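Local coordinates for pyruvate kinase (Pseudomonas aeruginosa, PDB 6QXL), which probably transfers the phosphate of phosphoenolpyruvate to ADP, giving pyruvate and ATP in the last step of glycolysis, and binds glucose 6-phosphate away from its magnesium site, at residues A[48-51]-A[52-56]; A[77-81]-A[82-86]; A[267-270]-A[271-275]; A[349-352]-A[353-356]; A[409-412]-A[413-416]. All coordinates share one frame; numbering follows the deposited sequence.

Contact 1: A[48-51]-A[52-56]; sequences RARL and VRELA
Arg50 swings CG away from its own backbone N (chi1 -177°), while Glu54, one turn later, turns CG back beside its N (chi1 -81°), and the two side chains run alongside each other with their ends on the same flank of the helix. What meets is chain against carboxylate: Glu54 OE1 rests 3.1 Å from Arg50 CG. The bend of the arginine at chi3 carries its charged end off, leaving Arg50 NE 5.1 Å from Glu54 OE1, so any attraction between the opposite charges acts at a distance. Leu51 and Leu55 form an apolar pair, with Leu51 CG 4.0 Å from Leu55 CD1, and both pack on Leu22 of helix 19-28. The segment is the middle of helix 42-58, the crossover of the beta-alpha-beta unit between strands 32-36 and 64-68 of the TIM barrel. Successive i to i+4 bonds run through it, among them Val52 N to Arg48 O at 2.9 Å. Val52 packs on Leu65 of strand 64-68 and Ile26 of helix 19-28. Arg53 stays extended from CG to NE and sends its guanidinium to the carboxylate of Asp189 and to the carbonyls of Met186 and Asp187, while Arg48 NE bonds to Asn17 OD1.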
loop_
_atom_site.group_PDB
_atom_site.type_symbol
_atom_site.label_atom_id
_atom_site.label_comp_id
_atom_site.label_asym_id
_atom_site.label_seq_id
_atom_site.Cartn_x
_atom_site.Cartn_y
_atom_site.Cartn_z
ATOM N N ARG A 48 -0.629 51.576 7.712
ATOM C CA ARG A 48 -0.523 50.236 8.279
ATOM C C ARG A 48 0.647 49.448 7.656
ATOM O O ARG A 48 1.436 48.828 8.369
ATOM C CB ARG A 48 -1.834 49.468 8.100
ATOM C CG ARG A 48 -2.961 49.961 8.981
ATOM C CD ARG A 48 -4.277 49.403 8.504
ATOM N NE ARG A 48 -5.416 49.966 9.242
ATOM C CZ ARG A 48 -6.683 49.904 8.814
ATOM N NH1 ARG A 48 -6.990 49.287 7.661
ATOM N NH2 ARG A 48 -7.653 50.437 9.528
ATOM N N ALA A 49 0.772 49.522 6.333
ATOM C CA ALA A 49 1.855 48.815 5.633
ATOM C C ALA A 49 3.223 49.224 6.159
ATOM O O ALA A 49 4.066 48.355 6.456
ATOM C CB ALA A 49 1.774 49.042 4.134
ATOM N N ARG A 50 3.421 50.538 6.312
ATOM C CA ARG A 50 4.687 51.064 6.808
ATOM C C ARG A 50 4.932 50.597 8.240
ATOM O O ARG A 50 6.054 50.231 8.599
ATOM C CB ARG A 50 4.687 52.586 6.710
ATOM C CG ARG A 50 5.929 53.346 7.115
ATOM C CD ARG A 50 5.922 54.828 6.749
ATOM N NE ARG A 50 5.301 55.300 5.475
ATOM C CZ ARG A 50 5.749 55.021 4.243
ATOM N NH1 ARG A 50 5.098 55.479 3.181
ATOM N NH2 ARG A 50 6.837 54.274 4.072
ATOM N N LEU A 51 3.878 50.578 9.038
ATOM C CA LEU A 51 3.999 50.276 10.453
ATOM C C LEU A 51 4.328 48.799 10.684
ATOM O O LEU A 51 5.123 48.475 11.568
ATOM C CB LEU A 51 2.686 50.654 11.152
ATOM C CG LEU A 51 2.654 51.216 12.569
ATOM C CD1 LEU A 51 3.739 52.237 12.814
ATOM C CD2 LEU A 51 1.291 51.847 12.831
ATOM N N VAL A 52 3.729 47.912 9.898
ATOM C CA VAL A 52 3.976 46.487 10.072
ATOM C C VAL A 52 5.410 46.185 9.675
ATOM O O VAL A 52 6.112 45.470 10.388
ATOM C CB VAL A 52 2.979 45.613 9.278
ATOM C CG1 VAL A 52 3.339 44.136 9.382
ATOM C CG2 VAL A 52 1.575 45.842 9.621
ATOM N N ARG A 53 5.865 46.755 8.569
ATOM C CA ARG A 53 7.245 46.517 8.131
ATOM C C ARG A 53 8.267 47.053 9.116
ATOM O O ARG A 53 9.277 46.412 9.358
ATOM C CB ARG A 53 7.477 47.077 6.726
ATOM C CG ARG A 53 6.857 46.185 5.672
ATOM C CD ARG A 53 6.904 46.774 4.288
ATOM N NE ARG A 53 6.596 45.726 3.299
ATOM C CZ ARG A 53 6.179 45.942 2.044
ATOM N NH1 ARG A 53 6.048 47.176 1.571
ATOM N NH2 ARG A 53 5.907 44.914 1.253
ATOM N N GLU A 54 7.984 48.210 9.701
ATOM C CA GLU A 54 8.858 48.804 10.715
ATOM C C GLU A 54 8.917 47.932 11.952
ATOM O O GLU A 54 9.988 47.590 12.435
ATOM C CB GLU A 54 8.365 50.216 11.047
ATOM C CG GLU A 54 8.834 51.247 10.016
ATOM C CD GLU A 54 8.161 52.614 10.137
ATOM O OE1 GLU A 54 8.289 53.424 9.189
ATOM O OE2 GLU A 54 7.519 52.871 11.175
ATOM N N LEU A 55 7.759 47.549 12.445
ATOM C CA LEU A 55 7.667 46.762 13.667
ATOM C C LEU A 55 8.196 45.335 13.484
ATOM O O LEU A 55 8.793 44.769 14.408
ATOM C CB LEU A 55 6.232 46.766 14.155
ATOM C CG LEU A 55 5.790 48.110 14.715
ATOM C CD1 LEU A 55 4.270 48.227 14.754
ATOM C CD2 LEU A 55 6.360 48.327 16.114
ATOM N N ALA A 56 7.993 44.760 12.308
ATOM C CA ALA A 56 8.596 43.458 12.009
ATOM C C ALA A 56 10.124 43.545 12.090
ATOM O O ALA A 56 10.755 42.785 12.844
ATOM C CB ALA A 56 8.161 42.944 10.633
#

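Contact 2: A[77-81]-A[82-86]; sequences AKFAN and KRIEL
Phe79 and Ile84 cross at about a right angle, the aromatic ring of the first lying against the branched chain of the second. The ring uses one flank for this: Phe79 CE2 is 3.6 Å from Ile84 CD1, and Phe79 CD2 is 3.7 Å from Ile84 CG2, so both arms of the isoleucine touch the same side of the six-membered ring. Ile84 can offer both because CG1 sits between its backbone N and carbonyl carbon (chi1 61°), which places CG1 and CG2 together in front of the phenylalanine. CB of Phe79 points toward the strand, and at 4.1 Å from Lys82 O it passes close to the backbone where the chain turns back. No hydrogen bond joins residues 77-81 to residues 82-86; the contact across the turn is apolar, while Ala80 is backbone-bonded to Gly103. On the strand itself, Arg83 NH2 and Glu85 OE1 form a salt bridge at 3.6 Å, on residues whose side chains are exposed. The loop follows strand 74-75 and is tied down by Asp156, which accepts from the backbone N of Phe79. Beyond it, strand 83-86 pairs antiparallel with strand 152-155, and Ile84 packs both on Leu154 of that partner and on Phe92 of strand 91-95, in the small beta domain (the B domain of pyruvate kinases), apart from the TIM barrel.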
loop_
_atom_site.group_PDB
_atom_site.type_symbol
_atom_site.label_atom_id
_atom_site.label_comp_id
_atom_site.label_asym_id
_atom_site.label_seq_id
_atom_site.Cartn_x
_atom_site.Cartn_y
_atom_site.Cartn_z
ATOM N N ALA A 77 -27.288 49.363 -1.891
ATOM C CA ALA A 77 -27.072 50.803 -1.676
ATOM C C ALA A 77 -27.283 51.207 -0.193
ATOM O O ALA A 77 -27.299 50.353 0.684
ATOM C CB ALA A 77 -27.956 51.608 -2.622
ATOM N N LYS A 78 -27.451 52.491 0.081
ATOM C CA LYS A 78 -27.658 52.965 1.452
ATOM C C LYS A 78 -29.132 53.003 1.846
ATOM O O LYS A 78 -30.025 53.044 1.003
ATOM C CB LYS A 78 -27.023 54.356 1.648
ATOM C CG LYS A 78 -25.575 54.427 1.285
ATOM C CD LYS A 78 -25.026 55.803 1.478
ATOM C CE LYS A 78 -23.549 55.803 1.419
ATOM N NZ LYS A 78 -22.996 57.180 1.242
ATOM N N PHE A 79 -29.354 53.113 3.145
ATOM C CA PHE A 79 -30.662 53.233 3.767
ATOM C C PHE A 79 -30.793 54.623 4.357
ATOM O O PHE A 79 -29.810 55.261 4.604
ATOM C CB PHE A 79 -30.817 52.246 4.877
ATOM C CG PHE A 79 -31.074 50.857 4.434
ATOM C CD1 PHE A 79 -30.039 49.995 4.214
ATOM C CD2 PHE A 79 -32.339 50.400 4.301
ATOM C CE1 PHE A 79 -30.268 48.715 3.837
ATOM C CE2 PHE A 79 -32.578 49.112 3.932
ATOM C CZ PHE A 79 -31.544 48.268 3.694
ATOM N N ALA A 80 -32.011 55.120 4.515
ATOM C CA ALA A 80 -32.241 56.463 5.050
ATOM C C ALA A 80 -31.793 56.667 6.477
ATOM O O ALA A 80 -31.197 57.651 6.813
ATOM C CB ALA A 80 -33.688 56.832 4.909
ATOM N N ASN A 81 -32.113 55.702 7.300
ATOM C CA ASN A 81 -31.725 55.627 8.687
ATOM C C ASN A 81 -30.812 54.482 8.489
ATOM O O ASN A 81 -31.289 53.417 8.267
ATOM C CB ASN A 81 -32.898 55.213 9.530
ATOM C CG ASN A 81 -34.083 56.100 9.324
ATOM O OD1 ASN A 81 -33.962 57.298 9.350
ATOM N ND2 ASN A 81 -35.229 55.513 9.098
ATOM N N LYS A 82 -29.583 54.526 8.902
ATOM C CA LYS A 82 -28.615 53.549 8.413
ATOM C C LYS A 82 -28.832 52.043 8.434
ATOM O O LYS A 82 -28.127 51.349 7.789
ATOM C CB LYS A 82 -27.278 53.873 9.031
ATOM C CG LYS A 82 -27.109 55.335 9.315
ATOM C CD LYS A 82 -25.746 55.636 9.891
ATOM C CE LYS A 82 -25.078 56.780 9.148
ATOM N NZ LYS A 82 -23.622 56.519 8.963
ATOM N N ARG A 83 -29.734 51.538 9.228
ATOM C CA ARG A 83 -29.948 50.135 9.276
ATOM C C ARG A 83 -31.401 49.811 9.458
ATOM O O ARG A 83 -32.153 50.622 9.882
ATOM C CB ARG A 83 -29.135 49.600 10.449
ATOM C CG ARG A 83 -29.200 48.109 10.671
ATOM C CD ARG A 83 -28.305 47.702 11.803
ATOM N NE ARG A 83 -28.725 48.244 13.087
ATOM C CZ ARG A 83 -29.657 47.714 13.870
ATOM N NH1 ARG A 83 -29.944 48.287 15.034
ATOM N NH2 ARG A 83 -30.306 46.624 13.490
ATOM N N ILE A 84 -31.803 48.636 9.051
ATOM C CA ILE A 84 -33.161 48.147 9.281
ATOM C C ILE A 84 -33.092 46.734 9.838
ATOM O O ILE A 84 -32.054 46.087 9.806
ATOM C CB ILE A 84 -34.042 48.136 7.997
ATOM C CG1 ILE A 84 -33.417 47.209 6.920
ATOM C CG2 ILE A 84 -34.208 49.528 7.428
ATOM C CD1 ILE A 84 -34.394 46.702 5.879
ATOM N N GLU A 85 -34.226 46.251 10.310
ATOM C CA GLU A 85 -34.381 44.901 10.819
ATOM C C GLU A 85 -35.527 44.229 10.100
ATOM O O GLU A 85 -36.583 44.809 9.952
ATOM C CB GLU A 85 -34.677 44.962 12.332
ATOM C CG GLU A 85 -33.444 44.890 13.220
ATOM C CD GLU A 85 -32.924 43.469 13.421
ATOM O OE1 GLU A 85 -31.768 43.382 13.911
ATOM O OE2 GLU A 85 -33.662 42.451 13.216
ATOM N N LEU A 86 -35.323 42.989 9.683
ATOM C CA LEU A 86 -36.302 42.238 8.893
ATOM C C LEU A 86 -36.661 40.954 9.578
ATOM O O LEU A 86 -35.803 40.309 10.175
ATOM C CB LEU A 86 -35.775 41.921 7.484
ATOM C CG LEU A 86 -35.558 43.063 6.512
ATOM C CD1 LEU A 86 -34.752 42.581 5.295
ATOM C CD2 LEU A 86 -36.924 43.597 6.082
#

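Contact 3: A[267-270]-A[271-275]; sequences IILH and ARRNN
Arg273 reaches back along its helix over Leu269, one turn earlier. Its CB starts 3.6 Å from Leu269 O, and CG stays beside the same carbonyl oxygen, because chi1 of -75° keeps CG next to the backbone N. From CG to NE the chain is extended; CD leaves the carbonyl behind and NE arrives at the branch of the leucine, 4.0 Å from Leu269 CG. At the guanidinium, the leucine methyl CD2 lies over one face, displaced from its centre, with Arg273 NH2 3.5 Å from Leu269 CD2. The leucine meets it there by turning its own CG away from its backbone N.

Helix 260-273 ends here in a Schellman motif: Asn275, with positive phi, is the C-prime residue, Asn275 N bonds to Arg272 O at 2.9 Å, and Lys276 N returns to Ala271 O. On the barrel side, Ala271 packs on Val244 and Val278 of two strands.

His270 O is gripped twice. Asn274 N and Asn274 ND2 approach it from opposite faces of the carbonyl plane, Asn274 ND2 at 2.8 Å from His270 O and 36° out of that plane. This double acceptance adds a side-chain donor to a carbonyl that already has its backbone partner, and may help offset the partial negative charge at this helix end.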
loop_
_atom_site.group_PDB
_atom_site.type_symbol
_atom_site.label_atom_id
_atom_site.label_comp_id
_atom_site.label_asym_id
_atom_site.label_seq_id
_atom_site.Cartn_x
_atom_site.Cartn_y
_atom_site.Cartn_z
ATOM N N ILE A 267 -8.836 21.374 -2.869
ATOM C CA ILE A 267 -8.099 22.573 -3.240
ATOM C C ILE A 267 -6.679 22.527 -2.657
ATOM O O ILE A 267 -5.712 22.786 -3.357
ATOM C CB ILE A 267 -8.824 23.836 -2.768
ATOM C CG1 ILE A 267 -10.142 24.030 -3.512
ATOM C CG2 ILE A 267 -7.941 25.058 -2.973
ATOM C CD1 ILE A 267 -11.104 24.964 -2.807
ATOM N N ILE A 268 -6.561 22.193 -1.378
ATOM C CA ILE A 268 -5.258 22.161 -0.739
ATOM C C ILE A 268 -4.359 21.160 -1.448
ATOM O O ILE A 268 -3.220 21.476 -1.797
ATOM C CB ILE A 268 -5.387 21.821 0.749
ATOM C CG1 ILE A 268 -6.011 22.990 1.486
ATOM C CG2 ILE A 268 -4.035 21.476 1.346
ATOM C CD1 ILE A 268 -6.525 22.640 2.865
ATOM N N LEU A 269 -4.875 19.962 -1.682
ATOM C CA LEU A 269 -4.085 18.920 -2.314
ATOM C C LEU A 269 -3.677 19.298 -3.742
ATOM O O LEU A 269 -2.512 19.180 -4.116
ATOM C CB LEU A 269 -4.851 17.614 -2.310
ATOM C CG LEU A 269 -4.126 16.414 -2.931
ATOM C CD1 LEU A 269 -2.947 15.950 -2.051
ATOM C CD2 LEU A 269 -5.114 15.288 -3.184
ATOM N N HIS A 270 -4.625 19.772 -4.542
ATOM C CA HIS A 270 -4.293 20.130 -5.916
ATOM C C HIS A 270 -3.317 21.296 -5.967
ATOM O O HIS A 270 -2.418 21.318 -6.803
ATOM C CB HIS A 270 -5.549 20.413 -6.733
ATOM C CG HIS A 270 -6.309 19.175 -7.108
ATOM N ND1 HIS A 270 -7.018 19.062 -8.275
ATOM C CD2 HIS A 270 -6.447 17.986 -6.467
ATOM C CE1 HIS A 270 -7.594 17.874 -8.326
ATOM N NE2 HIS A 270 -7.263 17.202 -7.239
ATOM N N ALA A 271 -3.456 22.245 -5.051
ATOM C CA ALA A 271 -2.494 23.339 -4.964
ATOM C C ALA A 271 -1.091 22.806 -4.733
ATOM O O ALA A 271 -0.159 23.135 -5.485
ATOM C CB ALA A 271 -2.886 24.315 -3.876
ATOM N N ARG A 272 -0.934 21.959 -3.722
ATOM C CA ARG A 272 0.385 21.420 -3.406
ATOM C C ARG A 272 0.950 20.605 -4.573
ATOM O O ARG A 272 2.132 20.701 -4.887
ATOM C CB ARG A 272 0.345 20.580 -2.129
ATOM C CG ARG A 272 0.015 21.362 -0.879
ATOM C CD ARG A 272 -0.242 20.500 0.341
ATOM N NE ARG A 272 0.903 19.691 0.660
ATOM C CZ ARG A 272 0.943 18.359 0.746
ATOM N NH1 ARG A 272 -0.159 17.619 0.625
ATOM N NH2 ARG A 272 2.112 17.766 1.005
ATOM N N ARG A 273 0.113 19.822 -5.230
ATOM C CA ARG A 273 0.579 19.025 -6.363
ATOM C C ARG A 273 1.115 19.884 -7.493
ATOM O O ARG A 273 2.093 19.496 -8.131
ATOM C CB ARG A 273 -0.523 18.164 -6.916
ATOM C CG ARG A 273 -0.801 17.006 -6.057
ATOM C CD ARG A 273 -1.761 16.121 -6.785
ATOM N NE ARG A 273 -1.969 14.972 -5.937
ATOM C CZ ARG A 273 -2.995 14.146 -6.014
ATOM N NH1 ARG A 273 -3.974 14.340 -6.907
ATOM N NH2 ARG A 273 -3.063 13.160 -5.122
ATOM N N ASN A 274 0.495 21.037 -7.710
ATOM C CA ASN A 274 0.977 21.979 -8.712
ATOM C C ASN A 274 2.008 22.979 -8.167
ATOM O O ASN A 274 2.260 23.991 -8.793
ATOM C CB ASN A 274 -0.194 22.728 -9.340
ATOM C CG ASN A 274 -1.068 21.836 -10.158
ATOM O OD1 ASN A 274 -0.749 21.551 -11.310
ATOM N ND2 ASN A 274 -2.168 21.387 -9.573
ATOM N N ASN A 275 2.594 22.686 -7.014
ATOM C CA ASN A 275 3.661 23.509 -6.443
ATOM C C ASN A 275 3.258 24.946 -6.168
ATOM O O ASN A 275 4.014 25.859 -6.405
ATOM C CB ASN A 275 4.912 23.415 -7.321
ATOM C CG ASN A 275 5.445 21.994 -7.429
ATOM O OD1 ASN A 275 5.515 21.282 -6.442
ATOM N ND2 ASN A 275 5.871 21.603 -8.599
#

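Contact 4: A[349-352]-A[353-356]; sequences SHRL and GQTF
Arg351 and Gln354 are the first and last residues of a type II beta turn, with Leu352 and Gly353 at its corners, and one hydrogen bond closes it: Gln354 N gives to Arg351 O at 3.1 Å, with the donor tilted 32° from the carbonyl plane. Gly353 takes a positive phi of 83°, a conformation that favours glycine.

Gln354 also packs on the arginine through its side chain. It keeps CG beside its backbone N (chi1 -67°) and extends from there, so that CB lies 3.3 Å from Arg351 O and the amide group passes back over the aliphatic root of the arginine, Gln354 CD being 3.8 Å from Arg351 CB. The two chains cross at a slant, and the amide lies on the aliphatic part, not on the guanidinium. Phe356 joins more loosely from its ring, where CE1 is 4.3 Å from Arg351 CB.

Across the subunit boundary, Gly353 N donates to His373 NE2 of a neighbouring subunit, whose ring also meets that of Phe356, while His350 O bonds to Tyr369 OH of the same neighbour.

The loop runs between helices 325-340 and 359-373, joining the barrel to the alpha/beta domain at this boundary. Its polar groups tie it to both sides: the backbone N-H of Gly353 is spent on the other subunit, whereas the guanidinium of Arg351 links the loop by NH2 to Asn275 OD1 at the end of a barrel helix, and weakly by NH1 to Glu361.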
loop_
_atom_site.group_PDB
_atom_site.type_symbol
_atom_site.label_atom_id
_atom_site.label_comp_id
_atom_site.label_asym_id
_atom_site.label_seq_id
_atom_site.Cartn_x
_atom_site.Cartn_y
_atom_site.Cartn_z
ATOM N N SER A 349 5.097 10.298 1.314
ATOM C CA SER A 349 5.325 9.300 0.265
ATOM C C SER A 349 6.383 9.750 -0.784
ATOM O O SER A 349 6.803 8.960 -1.623
ATOM C CB SER A 349 4.014 8.973 -0.443
ATOM O OG SER A 349 3.543 10.099 -1.197
ATOM N N HIS A 350 6.787 11.024 -0.731
ATOM C CA HIS A 350 7.876 11.565 -1.539
ATOM C C HIS A 350 7.679 11.496 -3.047
ATOM O O HIS A 350 8.638 11.377 -3.813
ATOM C CB HIS A 350 9.251 11.022 -1.128
ATOM C CG HIS A 350 9.639 11.380 0.273
ATOM N ND1 HIS A 350 10.201 12.589 0.656
ATOM C CD2 HIS A 350 9.457 10.678 1.406
ATOM C CE1 HIS A 350 10.356 12.590 1.947
ATOM N NE2 HIS A 350 9.943 11.445 2.453
ATOM N N ARG A 351 6.408 11.575 -3.455
ATOM C CA ARG A 351 6.023 11.541 -4.858
ATOM C C ARG A 351 6.584 10.331 -5.623
ATOM O O ARG A 351 6.910 10.437 -6.807
ATOM C CB ARG A 351 6.399 12.878 -5.518
ATOM C CG ARG A 351 5.713 14.071 -4.855
ATOM C CD ARG A 351 6.076 15.384 -5.517
ATOM N NE ARG A 351 5.185 16.481 -5.105
ATOM C CZ ARG A 351 5.270 17.733 -5.542
ATOM N NH1 ARG A 351 6.229 18.086 -6.411
ATOM N NH2 ARG A 351 4.391 18.643 -5.135
ATOM N N LEU A 352 6.672 9.184 -4.926
ATOM C CA LEU A 352 7.127 7.934 -5.539
ATOM C C LEU A 352 6.302 7.577 -6.760
ATOM O O LEU A 352 5.076 7.752 -6.774
ATOM C CB LEU A 352 7.099 6.760 -4.556
ATOM C CG LEU A 352 8.452 6.251 -4.065
ATOM C CD1 LEU A 352 9.311 7.298 -3.370
ATOM C CD2 LEU A 352 8.200 5.111 -3.086
ATOM N N GLY A 353 6.996 7.101 -7.794
ATOM C CA GLY A 353 6.366 6.738 -9.060
ATOM C C GLY A 353 6.122 7.887 -10.011
ATOM O O GLY A 353 5.776 7.639 -11.153
ATOM N N GLN A 354 6.291 9.137 -9.572
ATOM C CA GLN A 354 5.989 10.283 -10.418
ATOM C C GLN A 354 7.180 10.698 -11.278
ATOM O O GLN A 354 8.286 10.188 -11.107
ATOM C CB GLN A 354 5.473 11.448 -9.574
ATOM C CG GLN A 354 4.111 11.169 -8.948
ATOM C CD GLN A 354 3.655 12.300 -8.049
ATOM O OE1 GLN A 354 3.911 13.474 -8.320
ATOM N NE2 GLN A 354 3.013 11.942 -6.940
ATOM N N THR A 355 6.937 11.617 -12.199
ATOM C CA THR A 355 7.951 12.106 -13.113
ATOM C C THR A 355 8.257 13.561 -12.781
ATOM O O THR A 355 7.377 14.388 -12.718
ATOM C CB THR A 355 7.450 11.977 -14.565
ATOM O OG1 THR A 355 7.309 10.596 -14.892
ATOM C CG2 THR A 355 8.395 12.644 -15.561
ATOM N N PHE A 356 9.522 13.865 -12.583
ATOM C CA PHE A 356 9.956 15.235 -12.316
ATOM C C PHE A 356 10.246 15.952 -13.632
ATOM O O PHE A 356 10.588 15.327 -14.646
ATOM C CB PHE A 356 11.185 15.266 -11.402
ATOM C CG PHE A 356 11.002 14.547 -10.089
ATOM C CD1 PHE A 356 9.708 14.092 -9.655
ATOM C CD2 PHE A 356 12.107 14.341 -9.250
ATOM C CE1 PHE A 356 9.558 13.442 -8.434
ATOM C CE2 PHE A 356 11.934 13.682 -8.025
ATOM C CZ PHE A 356 10.669 13.250 -7.609
#

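Contact 5: A[409-412]-A[413-416]; sequences RETQ and ARVA
Helix 409-414 is the short crossover of a beta-alpha-beta unit in the alpha/beta domain, between parallel strands 402-406 and 421-425, and it lies close to the glucose 6-phosphate site: the side chain of Thr411 is about 7 Å from the bound sugar phosphate. Along the helix, Ala413 N bonds to Arg409 O at 3.0 Å and Arg414 N to Glu410 O at 3.1 Å. The last of these i to i+4 bonds, Val415 N to Thr411 O, is longer at 3.3 Å, and the chain then tightens into a 3-10 turn through Val415 and Ala416, where Ala416 N reaches Ala413 O.

Val415 places CG1 beside its backbone N, 3.6 Å from Thr411 O, and it packs beyond on Val421 and Ala404 of the flanking strands. Other polar ends leave the helix. Thr411 OG1 bonds to Glu385 O, Gln412 NE2 to Ser406 O, and Arg409 NH1 makes a salt bridge with Asp189.

Arg414 is held on several sides, its NE on Ser386 O and its guanidinium in a cation-pi contact with Trp217. Glu410 runs beside it, both chains turning CG away from the backbone N (chi1 -168° in the glutamate) and the arginine then bending at chi3. Their flat groups are steeply turned, 73° apart, and in a salt bridge Arg414 NH2 donates in its own plane to Glu410 OE2 at 3.1 Å, meeting that oxygen from above the carboxylate plane.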
loop_
_atom_site.group_PDB
_atom_site.type_symbol
_atom_site.label_atom_id
_atom_site.label_comp_id
_atom_site.label_asym_id
_atom_site.label_seq_id
_atom_site.Cartn_x
_atom_site.Cartn_y
_atom_site.Cartn_z
ATOM N N ARG A 409 15.007 41.426 -0.265
ATOM C CA ARG A 409 13.883 41.652 0.637
ATOM C C ARG A 409 12.601 41.036 0.091
ATOM O O ARG A 409 11.835 40.453 0.840
ATOM C CB ARG A 409 13.690 43.132 0.919
ATOM C CG ARG A 409 12.609 43.502 1.957
ATOM C CD ARG A 409 11.715 44.675 1.560
ATOM N NE ARG A 409 11.130 44.651 0.200
ATOM C CZ ARG A 409 9.922 44.206 -0.147
ATOM N NH1 ARG A 409 9.081 43.681 0.768
ATOM N NH2 ARG A 409 9.593 44.312 -1.466
ATOM N N GLU A 410 12.400 41.162 -1.211
ATOM C CA GLU A 410 11.267 40.548 -1.916
ATOM C C GLU A 410 11.143 39.060 -1.530
ATOM O O GLU A 410 10.063 38.597 -1.169
ATOM C CB GLU A 410 11.488 40.707 -3.422
ATOM C CG GLU A 410 10.374 40.411 -4.351
ATOM C CD GLU A 410 10.818 40.455 -5.842
ATOM O OE1 GLU A 410 11.904 40.989 -6.180
ATOM O OE2 GLU A 410 10.039 39.920 -6.687
ATOM N N THR A 411 12.263 38.357 -1.548
ATOM C CA THR A 411 12.287 36.938 -1.240
ATOM C C THR A 411 12.152 36.700 0.249
ATOM O O THR A 411 11.424 35.804 0.670
ATOM C CB THR A 411 13.587 36.299 -1.793
ATOM O OG1 THR A 411 13.623 36.501 -3.213
ATOM C CG2 THR A 411 13.675 34.833 -1.482
ATOM N N GLN A 412 12.850 37.496 1.053
ATOM C CA GLN A 412 12.786 37.336 2.515
ATOM C C GLN A 412 11.345 37.409 3.037
ATOM O O GLN A 412 11.000 36.734 3.995
ATOM C CB GLN A 412 13.636 38.404 3.205
ATOM C CG GLN A 412 15.140 38.175 3.078
ATOM C CD GLN A 412 15.968 39.430 3.313
ATOM O OE1 GLN A 412 15.431 40.502 3.633
ATOM N NE2 GLN A 412 17.250 39.316 3.104
ATOM N N ALA A 413 10.508 38.235 2.394
ATOM C CA ALA A 413 9.109 38.362 2.783
ATOM C C ALA A 413 8.237 37.277 2.170
ATOM O O ALA A 413 7.378 36.712 2.839
ATOM C CB ALA A 413 8.576 39.727 2.398
ATOM N N ARG A 414 8.446 37.007 0.893
ATOM C CA ARG A 414 7.663 36.015 0.173
ATOM C C ARG A 414 7.532 34.707 0.948
ATOM O O ARG A 414 6.437 34.198 1.182
ATOM C CB ARG A 414 8.316 35.738 -1.170
ATOM C CG ARG A 414 7.326 35.292 -2.195
ATOM C CD ARG A 414 8.028 34.713 -3.385
ATOM N NE ARG A 414 9.015 35.473 -4.121
ATOM C CZ ARG A 414 8.794 36.552 -4.845
ATOM N NH1 ARG A 414 7.602 37.139 -4.879
ATOM N NH2 ARG A 414 9.809 37.105 -5.493
ATOM N N VAL A 415 8.648 34.193 1.414
ATOM C CA VAL A 415 8.645 32.872 2.028
ATOM C C VAL A 415 7.954 32.851 3.388
ATOM O O VAL A 415 7.735 31.785 3.941
ATOM C CB VAL A 415 10.057 32.280 2.121
ATOM C CG1 VAL A 415 10.699 32.253 0.753
ATOM C CG2 VAL A 415 10.925 33.049 3.104
ATOM N N ALA A 416 7.579 34.010 3.914
ATOM C CA ALA A 416 6.847 34.045 5.176
ATOM C C ALA A 416 5.521 33.266 5.130
ATOM O O ALA A 416 5.078 32.762 6.145
ATOM C CB ALA A 416 6.609 35.482 5.619
#

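Overall arrangement
Contacts 1, 2 and 3 belong to the barrel-containing part of the chain and contact 5 to the alpha/beta domain, yet contacts 1 and 5 touch: Arg53 NH2 and Arg409 NH1 lie 3.4 Å apart, like charges brought together round Asp189, which forms a salt bridge with each. Contacts 3 and 4 also meet, Asn275 OD1 being 3.2 Å from Arg351 NH2 in a probable hydrogen bond, so the helix end and the subunit-facing loop share a polar link. Contact 2 stands apart, about 17 Å between nearest atoms from contact 1. Toward the active site, the side chain of Ile267 in contact 3 is about 12 Å from the magnesium ion, whereas Thr411 of contact 5 has its side chain about 7 Å from the bound glucose 6-phosphate.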